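Local coordinates for protein glutathione synthetase-like effector 30 (Gpa-GSS30-apo) (Globodera pallida, PDB 5OET) that probably acts as an effector of a plant-parasitic nematode, having arisen from a housekeeping glutathione synthetase, the ATP-dependent ligase that joins gamma-glutamylcysteine to glycine, at residues A243-N255 and E275-G287. Sequence-based numbering, arbitrary orientation.
Sequences AEAVILFLHGSPN and ERIKCRFITITEG
Phe249 and Phe281 lie in an offset stack, planes at 7° and centroids 4.6 Å apart. One face of the Phe281 ring receives the CB of Phe249 over its centre, a CH-pi contact, while CZ of Phe281 sits above the rim of the Phe249 ring. Both CG atoms point away from their carbonyl carbons (chi1 -76° in Phe249, much the same in Phe281); this shared torsion, on CB atoms leaving the same face, lays the rings side by side, broad apolar faces together under the covering helices. The imidazole of His251 runs nearly parallel to Phe281 but slid along, NE2 lying 3.8 Å from Phe281 CE2, and at the stack's other end Cys279 SG approaches Phe249 CE1 obliquely at 3.8 Å.

The backbones carry the ladder. Ile247, Phe249 and His251 each donate N-H to one residue of 275-287 and accept from another through O; the bond from Ile282 N to Phe249 O is almost straight (179°). On the opposite face Ile282, branched at CB, directs its CG2 into the leucines, 3.4 Å from Leu250 CD1 and 3.8 Å from Leu248 CD1. At the strand entrance the long, flexible Lys278 bends to bring NZ within 3.0 Å of Glu244 OE1, a salt bridge at the exposed margin. At the C-terminal end of 279-283, Thr283 OG1 accepts from Glu286 N in an ST motif, and Glu286 OE1 accepts from Thr283 N.

These strands are the two arms of a parallel beta-alpha-beta unit whose connecting helix 259-270 packs on the aromatic face, where Arg263 forms a cation-pi contact with Phe281. Helix 225-240 meets Phe249 and Ile247 there too. Strand 306-314 flanks 246-251 on its other edge, and Arg280 NH1 forms a salt bridge with Glu49 of the second subunit.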
loop_
_atom_site.group_PDB
_atom_site.type_symbol
_atom_site.label_atom_id
_atom_site.label_comp_id
_atom_site.label_asym_id
_atom_site.label_seq_id
_atom_site.Cartn_x
_atom_site.Cartn_y
_atom_site.Cartn_z
ATOM N N ALA A 243 -1.681 -30.853 -9.380
ATOM C CA ALA A 243 -1.481 -30.264 -8.044
ATOM C C ALA A 243 -0.118 -29.642 -7.843
ATOM O O ALA A 243 0.003 -28.725 -7.043
ATOM C CB ALA A 243 -1.702 -31.296 -6.947
ATOM N N GLU A 244 0.896 -30.159 -8.538
ATOM C CA GLU A 244 2.270 -29.661 -8.411
ATOM C C GLU A 244 2.653 -28.573 -9.425
ATOM O O GLU A 244 3.746 -27.994 -9.308
ATOM C CB GLU A 244 3.288 -30.831 -8.423
ATOM C CG GLU A 244 3.533 -31.521 -7.068
ATOM C CD GLU A 244 3.986 -30.595 -5.902
ATOM O OE1 GLU A 244 4.549 -29.476 -6.100
ATOM O OE2 GLU A 244 3.751 -30.991 -4.746
ATOM N N ALA A 245 1.754 -28.262 -10.369
ATOM C CA ALA A 245 1.963 -27.198 -11.352
ATOM C C ALA A 245 1.866 -25.781 -10.808
ATOM O O ALA A 245 1.086 -25.495 -9.895
ATOM C CB ALA A 245 0.989 -27.337 -12.499
ATOM N N VAL A 246 2.639 -24.895 -11.441
ATOM C CA VAL A 246 2.795 -23.502 -11.032
ATOM C C VAL A 246 2.128 -22.597 -12.026
ATOM O O VAL A 246 1.922 -22.964 -13.171
ATOM C CB VAL A 246 4.290 -23.048 -10.968
ATOM C CG1 VAL A 246 5.118 -24.012 -10.128
ATOM C CG2 VAL A 246 4.925 -22.864 -12.367
ATOM N N ILE A 247 1.864 -21.382 -11.591
ATOM C CA ILE A 247 1.385 -20.335 -12.457
ATOM C C ILE A 247 2.552 -19.379 -12.760
ATOM O O ILE A 247 3.208 -18.873 -11.843
ATOM C CB ILE A 247 0.233 -19.592 -11.783
ATOM C CG1 ILE A 247 -0.979 -20.512 -11.670
ATOM C CG2 ILE A 247 -0.130 -18.361 -12.587
ATOM C CD1 ILE A 247 -2.019 -19.993 -10.709
ATOM N N LEU A 248 2.792 -19.121 -14.045
ATOM C CA LEU A 248 3.910 -18.301 -14.463
ATOM C C LEU A 248 3.440 -16.884 -14.713
ATOM O O LEU A 248 2.474 -16.672 -15.460
ATOM C CB LEU A 248 4.518 -18.870 -15.728
ATOM C CG LEU A 248 5.932 -18.434 -16.106
ATOM C CD1 LEU A 248 6.932 -18.862 -15.038
ATOM C CD2 LEU A 248 6.296 -19.057 -17.454
ATOM N N PHE A 249 4.100 -15.921 -14.058
ATOM C CA PHE A 249 3.886 -14.504 -14.328
ATOM C C PHE A 249 5.084 -14.078 -15.158
ATOM O O PHE A 249 6.241 -14.067 -14.657
ATOM C CB PHE A 249 3.773 -13.688 -13.041
ATOM C CG PHE A 249 2.454 -13.845 -12.347
ATOM C CD1 PHE A 249 2.104 -15.043 -11.746
ATOM C CD2 PHE A 249 1.556 -12.815 -12.302
ATOM C CE1 PHE A 249 0.880 -15.207 -11.097
ATOM C CE2 PHE A 249 0.325 -12.969 -11.641
ATOM C CZ PHE A 249 -0.016 -14.178 -11.052
ATOM N N LEU A 250 4.806 -13.765 -16.425
ATOM C CA LEU A 250 5.822 -13.369 -17.379
ATOM C C LEU A 250 5.803 -11.850 -17.538
ATOM O O LEU A 250 4.802 -11.284 -17.967
ATOM C CB LEU A 250 5.534 -14.060 -18.704
ATOM C CG LEU A 250 6.669 -14.319 -19.683
ATOM C CD1 LEU A 250 7.814 -15.062 -19.024
ATOM C CD2 LEU A 250 6.123 -15.126 -20.841
ATOM N N HIS A 251 6.910 -11.199 -17.166
ATOM C CA HIS A 251 7.028 -9.733 -17.214
ATOM C C HIS A 251 8.112 -9.316 -18.188
ATOM O O HIS A 251 8.928 -10.121 -18.585
ATOM C CB HIS A 251 7.324 -9.185 -15.814
ATOM C CG HIS A 251 6.141 -9.224 -14.914
ATOM N ND1 HIS A 251 5.336 -8.132 -14.734
ATOM C CD2 HIS A 251 5.576 -10.230 -14.204
ATOM C CE1 HIS A 251 4.341 -8.449 -13.927
ATOM N NE2 HIS A 251 4.437 -9.727 -13.624
ATOM N N GLY A 252 8.080 -8.047 -18.581
ATOM C CA GLY A 252 9.085 -7.460 -19.448
ATOM C C GLY A 252 10.368 -7.168 -18.711
ATOM O O GLY A 252 11.427 -7.210 -19.312
ATOM N N SER A 253 10.277 -6.843 -17.424
ATOM C CA SER A 253 11.454 -6.606 -16.585
ATOM C C SER A 253 11.055 -6.690 -15.091
ATOM O O SER A 253 9.863 -6.738 -14.770
ATOM C CB SER A 253 12.094 -5.237 -16.903
ATOM O OG SER A 253 11.672 -4.211 -15.991
ATOM N N PRO A 254 12.050 -6.710 -14.174
ATOM C CA PRO A 254 11.734 -6.750 -12.732
ATOM C C PRO A 254 10.910 -5.533 -12.255
ATOM O O PRO A 254 10.027 -5.671 -11.403
ATOM C CB PRO A 254 13.114 -6.744 -12.069
ATOM C CG PRO A 254 14.075 -7.129 -13.141
ATOM C CD PRO A 254 13.499 -6.614 -14.413
ATOM N N ASN A 255 11.199 -4.362 -12.825
ATOM C CA ASN A 255 10.517 -3.128 -12.495
ATOM C C ASN A 255 9.477 -2.720 -13.543
ATOM O O ASN A 255 9.197 -1.553 -13.733
ATOM C CB ASN A 255 11.580 -2.043 -12.299
ATOM C CG ASN A 255 12.545 -2.369 -11.145
ATOM O OD1 ASN A 255 12.116 -2.631 -9.996
ATOM N ND2 ASN A 255 13.854 -2.339 -11.435
ATOM N N GLU A 275 -4.326 -24.464 -0.153
ATOM C CA GLU A 275 -3.063 -25.043 -0.583
ATOM C C GLU A 275 -2.460 -23.922 -1.401
ATOM O O GLU A 275 -2.925 -23.604 -2.491
ATOM C CB GLU A 275 -3.240 -26.346 -1.383
ATOM C CG GLU A 275 -2.036 -27.306 -1.459
ATOM C CD GLU A 275 -1.791 -28.131 -0.209
ATOM O OE1 GLU A 275 -1.974 -27.629 0.922
ATOM O OE2 GLU A 275 -1.378 -29.292 -0.372
ATOM N N ARG A 276 -1.538 -23.232 -0.772
ATOM C CA ARG A 276 -0.581 -22.366 -1.488
ATOM C C ARG A 276 -0.277 -22.763 -2.955
ATOM O O ARG A 276 0.584 -23.611 -3.190
ATOM C CB ARG A 276 0.757 -22.353 -0.703
ATOM C CG ARG A 276 1.764 -21.325 -1.250
ATOM C CD ARG A 276 1.446 -19.894 -0.817
ATOM N NE ARG A 276 0.429 -19.210 -1.634
ATOM C CZ ARG A 276 0.647 -18.639 -2.823
ATOM N NH1 ARG A 276 1.859 -18.640 -3.390
ATOM N NH2 ARG A 276 -0.367 -18.064 -3.471
ATOM N N ILE A 277 -0.937 -22.133 -3.936
ATOM C CA ILE A 277 -0.503 -22.265 -5.334
ATOM C C ILE A 277 0.751 -21.431 -5.584
ATOM O O ILE A 277 0.764 -20.245 -5.313
ATOM C CB ILE A 277 -1.594 -21.845 -6.323
ATOM C CG1 ILE A 277 -2.783 -22.792 -6.205
ATOM C CG2 ILE A 277 -1.062 -21.851 -7.758
ATOM C CD1 ILE A 277 -4.031 -22.271 -6.866
ATOM N N LYS A 278 1.800 -22.055 -6.099
ATOM C CA LYS A 278 3.038 -21.338 -6.344
ATOM C C LYS A 278 2.873 -20.522 -7.620
ATOM O O LYS A 278 2.401 -21.014 -8.638
ATOM C CB LYS A 278 4.238 -22.279 -6.436
ATOM C CG LYS A 278 4.577 -22.995 -5.132
ATOM C CD LYS A 278 5.418 -24.263 -5.372
ATOM C CE LYS A 278 4.592 -25.439 -5.885
ATOM N NZ LYS A 278 5.389 -26.586 -6.429
ATOM N N CYS A 279 3.235 -19.260 -7.516
ATOM C CA CYS A 279 3.252 -18.335 -8.612
ATOM C C CYS A 279 4.715 -17.989 -8.812
ATOM O O CYS A 279 5.371 -17.595 -7.860
ATOM C CB CYS A 279 2.452 -17.077 -8.234
ATOM S SG CYS A 279 0.663 -17.366 -8.024
ATOM N N ARG A 280 5.228 -18.123 -10.024
ATOM C CA ARG A 280 6.636 -17.903 -10.259
ATOM C C ARG A 280 6.838 -16.702 -11.158
ATOM O O ARG A 280 6.333 -16.670 -12.259
ATOM C CB ARG A 280 7.256 -19.171 -10.839
ATOM C CG ARG A 280 7.100 -20.368 -9.926
ATOM C CD ARG A 280 7.992 -20.281 -8.680
ATOM N NE ARG A 280 8.966 -21.384 -8.705
ATOM C CZ ARG A 280 10.262 -21.298 -9.015
ATOM N NH1 ARG A 280 10.856 -20.146 -9.304
ATOM N NH2 ARG A 280 10.984 -22.400 -9.034
ATOM N N PHE A 281 7.555 -15.701 -10.661
ATOM C CA PHE A 281 7.778 -14.444 -11.383
ATOM C C PHE A 281 9.091 -14.492 -12.129
ATOM O O PHE A 281 10.145 -14.553 -11.503
ATOM C CB PHE A 281 7.764 -13.253 -10.439
ATOM C CG PHE A 281 6.391 -12.828 -10.081
ATOM C CD1 PHE A 281 5.561 -13.681 -9.358
ATOM C CD2 PHE A 281 5.895 -11.603 -10.502
ATOM C CE1 PHE A 281 4.279 -13.311 -9.040
ATOM C CE2 PHE A 281 4.609 -11.224 -10.181
ATOM C CZ PHE A 281 3.798 -12.081 -9.447
ATOM N N ILE A 282 9.001 -14.446 -13.458
ATOM C CA ILE A 282 10.152 -14.564 -14.346
ATOM C C ILE A 282 10.081 -13.429 -15.386
ATOM O O ILE A 282 8.982 -13.080 -15.823
ATOM C CB ILE A 282 10.172 -16.002 -14.977
ATOM C CG1 ILE A 282 11.576 -16.415 -15.361
ATOM C CG2 ILE A 282 9.257 -16.139 -16.199
ATOM C CD1 ILE A 282 11.632 -17.784 -16.007
ATOM N N THR A 283 11.210 -12.829 -15.765
ATOM C CA THR A 283 11.201 -11.954 -16.930
ATOM C C THR A 283 11.309 -12.799 -18.166
ATOM O O THR A 283 11.696 -13.961 -18.099
ATOM C CB THR A 283 12.345 -10.937 -17.014
ATOM O OG1 THR A 283 13.586 -11.609 -17.201
ATOM C CG2 THR A 283 12.407 -10.091 -15.800
ATOM N N ILE A 284 10.984 -12.188 -19.299
ATOM C CA ILE A 284 11.077 -12.848 -20.588
ATOM C C ILE A 284 12.526 -13.107 -21.018
ATOM O O ILE A 284 12.768 -14.087 -21.709
ATOM C CB ILE A 284 10.268 -12.084 -21.667
ATOM C CG1 ILE A 284 9.940 -13.019 -22.841
ATOM C CG2 ILE A 284 10.992 -10.827 -22.130
ATOM C CD1 ILE A 284 9.017 -12.407 -23.848
ATOM N N THR A 285 13.476 -12.264 -20.607
ATOM C CA THR A 285 14.921 -12.555 -20.833
ATOM C C THR A 285 15.400 -13.823 -20.127
ATOM O O THR A 285 16.104 -14.642 -20.720
ATOM C CB THR A 285 15.836 -11.399 -20.370
ATOM O OG1 THR A 285 15.427 -10.199 -21.019
ATOM C CG2 THR A 285 17.298 -11.655 -20.739
ATOM N N GLU A 286 15.038 -13.955 -18.855
ATOM C CA GLU A 286 15.388 -15.122 -18.034
ATOM C C GLU A 286 14.718 -16.389 -18.572
ATOM O O GLU A 286 15.304 -17.478 -18.548
ATOM C CB GLU A 286 14.852 -14.954 -16.608
ATOM C CG GLU A 286 15.480 -13.873 -15.740
ATOM C CD GLU A 286 14.701 -13.605 -14.446
ATOM O OE1 GLU A 286 13.454 -13.676 -14.421
ATOM O OE2 GLU A 286 15.367 -13.340 -13.416
ATOM N N GLY A 287 13.492 -16.232 -19.063
ATOM C CA GLY A 287 12.760 -17.327 -19.693
ATOM C C GLY A 287 13.430 -18.059 -20.865
ATOM O O GLY A 287 13.032 -19.186 -21.192
#